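Local atomic coordinates of 378aa long hypothetical citrate synthase (Sulfolobus tokodaii, PDB entry 1VGM), a protein that belongs to the citrate synthase family and adopts a largely helical fold that assembles as a dimer. Residues A[43-48]-A[151-156]. Numbering follows the deposited sequence.
Sequences ASYEEL and ESYAES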
loop_
_atom_site.group_PDB
_atom_site.type_symbol
_atom_site.label_atom_id
_atom_site.label_comp_id
_atom_site.label_asym_id
_atom_site.label_seq_id
_atom_site.Cartn_x
_atom_site.Cartn_y
_atom_site.Cartn_z
ATOM N N ALA A 43 14.707 -26.102 -14.115
ATOM C CA ALA A 43 14.137 -24.970 -14.841
ATOM C C ALA A 43 14.889 -23.680 -14.505
ATOM O O ALA A 43 16.111 -23.693 -14.338
ATOM C CB ALA A 43 12.644 -24.834 -14.505
ATOM N N SER A 44 14.167 -22.571 -14.409
ATOM C CA SER A 44 14.794 -21.268 -14.245
ATOM C C SER A 44 13.728 -20.227 -13.922
ATOM O O SER A 44 12.539 -20.474 -14.100
ATOM C CB SER A 44 15.526 -20.874 -15.531
ATOM O OG SER A 44 14.596 -20.590 -16.561
ATOM N N TYR A 45 14.149 -19.058 -13.456
ATOM C CA TYR A 45 13.198 -18.030 -13.072
ATOM C C TYR A 45 12.368 -17.581 -14.267
ATOM O O TYR A 45 11.161 -17.382 -14.149
ATOM C CB TYR A 45 13.938 -16.840 -12.469
ATOM C CG TYR A 45 13.044 -15.746 -11.924
ATOM C CD1 TYR A 45 12.017 -16.030 -11.016
ATOM C CD2 TYR A 45 13.246 -14.412 -12.291
ATOM C CE1 TYR A 45 11.216 -15.002 -10.483
ATOM C CE2 TYR A 45 12.451 -13.385 -11.770
ATOM C CZ TYR A 45 11.443 -13.683 -10.871
ATOM O OH TYR A 45 10.663 -12.658 -10.373
ATOM N N GLU A 46 13.012 -17.419 -15.419
ATOM C CA GLU A 46 12.287 -17.062 -16.640
ATOM C C GLU A 46 11.209 -18.090 -17.000
ATOM O O GLU A 46 10.122 -17.731 -17.460
ATOM C CB GLU A 46 13.256 -16.906 -17.821
ATOM C CG GLU A 46 14.133 -15.664 -17.749
ATOM C CD GLU A 46 15.519 -15.950 -17.206
ATOM O OE1 GLU A 46 15.645 -16.791 -16.280
ATOM O OE2 GLU A 46 16.482 -15.326 -17.702
ATOM N N GLU A 47 11.502 -19.370 -16.802
ATOM C CA GLU A 47 10.497 -20.392 -17.053
ATOM C C GLU A 47 9.369 -20.338 -16.028
ATOM O O GLU A 47 8.202 -20.535 -16.370
ATOM C CB GLU A 47 11.149 -21.771 -17.069
ATOM C CG GLU A 47 12.014 -21.991 -18.308
ATOM C CD GLU A 47 12.877 -23.236 -18.212
ATOM O OE1 GLU A 47 12.564 -24.244 -18.877
ATOM O OE2 GLU A 47 13.873 -23.195 -17.469
ATOM N N LEU A 48 9.715 -20.050 -14.776
ATOM C CA LEU A 48 8.713 -19.854 -13.731
ATOM C C LEU A 48 7.853 -18.609 -13.935
ATOM O O LEU A 48 6.645 -18.635 -13.694
ATOM C CB LEU A 48 9.379 -19.781 -12.351
ATOM C CG LEU A 48 8.404 -19.546 -11.183
ATOM C CD1 LEU A 48 7.284 -20.599 -11.200
ATOM C CD2 LEU A 48 9.163 -19.610 -9.859
ATOM N N GLU A 151 22.656 -13.681 -20.751
ATOM C CA GLU A 151 22.061 -15.000 -20.929
ATOM C C GLU A 151 20.966 -15.306 -19.919
ATOM O O GLU A 151 20.189 -16.230 -20.123
ATOM C CB GLU A 151 23.138 -16.080 -20.847
ATOM C CG GLU A 151 24.159 -15.985 -21.973
ATOM C CD GLU A 151 25.238 -17.047 -21.877
ATOM O OE1 GLU A 151 26.282 -16.900 -22.547
ATOM O OE2 GLU A 151 25.042 -18.026 -21.130
ATOM N N SER A 152 20.899 -14.552 -18.825
ATOM C CA SER A 152 19.820 -14.774 -17.866
ATOM C C SER A 152 19.500 -13.573 -16.984
ATOM O O SER A 152 20.304 -12.652 -16.840
ATOM C CB SER A 152 20.131 -15.995 -16.988
ATOM O OG SER A 152 21.016 -15.669 -15.934
ATOM N N TYR A 153 18.304 -13.591 -16.404
ATOM C CA TYR A 153 17.852 -12.520 -15.533
ATOM C C TYR A 153 18.756 -12.438 -14.307
ATOM O O TYR A 153 19.226 -11.357 -13.935
ATOM C CB TYR A 153 16.397 -12.781 -15.117
ATOM C CG TYR A 153 15.798 -11.758 -14.166
ATOM C CD1 TYR A 153 15.832 -11.956 -12.783
ATOM C CD2 TYR A 153 15.151 -10.620 -14.651
ATOM C CE1 TYR A 153 15.226 -11.055 -11.909
ATOM C CE2 TYR A 153 14.547 -9.711 -13.790
ATOM C CZ TYR A 153 14.583 -9.935 -12.423
ATOM O OH TYR A 153 13.949 -9.062 -11.573
ATOM N N ALA A 154 19.013 -13.588 -13.688
ATOM C CA ALA A 154 19.869 -13.629 -12.498
ATOM C C ALA A 154 21.258 -13.055 -12.794
ATOM O O ALA A 154 21.843 -12.364 -11.962
ATOM C CB ALA A 154 19.994 -15.064 -11.987
ATOM N N GLU A 155 21.792 -13.340 -13.976
ATOM C CA GLU A 155 23.108 -12.828 -14.314
ATOM C C GLU A 155 23.037 -11.321 -14.477
ATOM O O GLU A 155 23.843 -10.590 -13.907
ATOM C CB GLU A 155 23.643 -13.460 -15.605
ATOM C CG GLU A 155 24.998 -12.895 -16.001
ATOM C CD GLU A 155 25.623 -13.601 -17.184
ATOM O OE1 GLU A 155 25.070 -14.623 -17.636
ATOM O OE2 GLU A 155 26.674 -13.126 -17.661
ATOM N N SER A 156 22.064 -10.856 -15.250
ATOM C CA SER A 156 21.906 -9.425 -15.469
ATOM C C SER A 156 21.758 -8.651 -14.162
ATOM O O SER A 156 22.318 -7.559 -14.019
ATOM C CB SER A 156 20.700 -9.156 -16.368
ATOM O OG SER A 156 20.975 -9.579 -17.692
HETATM O O HOH W 1 11.712 -10.245 -10.161
HETATM O O HOH W 2 17.557 -16.210 -14.265
#
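Glu46, in the first turn of helix 45-54, reaches across to the first turn of helix 153-162, so that two N-capped helix starts of this largely helical citrate synthase fold are joined through a carboxylate. Its OE2 accepts from Tyr153 N at 2.8 Å, and the N-H arrives from above the carboxylate, 43° out of its plane. The chain is bent at chi2 (98°), which turns the acid toward the other helix. The second oxygen, OE1, accepts a hydrogen bond from a water that in turn accepts from Ala154 N, so one carboxylate serves two successive amides of the opening turn. Facing a helix N-terminus, it would be expected to favour the charged form.

Each helix has its own cap. Ser152 OG accepts from Glu155 N at 3.1 Å, whereas the matching bond from Glu47 N to Ser44 OG is weak; Ser44 OG also donates to Glu47 OE2, and Glu47 OE1 forms a salt bridge with Arg378 of the second subunit.

Apolar contact comes from the two tyrosines. Tyr45 CE2 lies over one face of the Tyr153 ring, and Tyr45 CD2 is 3.6 Å from Tyr153 CD1; the planes are inclined at 49°, an oblique pair. Leu178 of helix 168-180 touches both tyrosine side chains, while Ile70 packs on Glu46 and Tyr153. At the far end of the rings Tyr153 OH is hydrogen-bonded to Ile125 O, and a single water links the hydroxyls, 2.6 Å from Tyr45 OH and donating to Tyr153 OH at 2.9 Å.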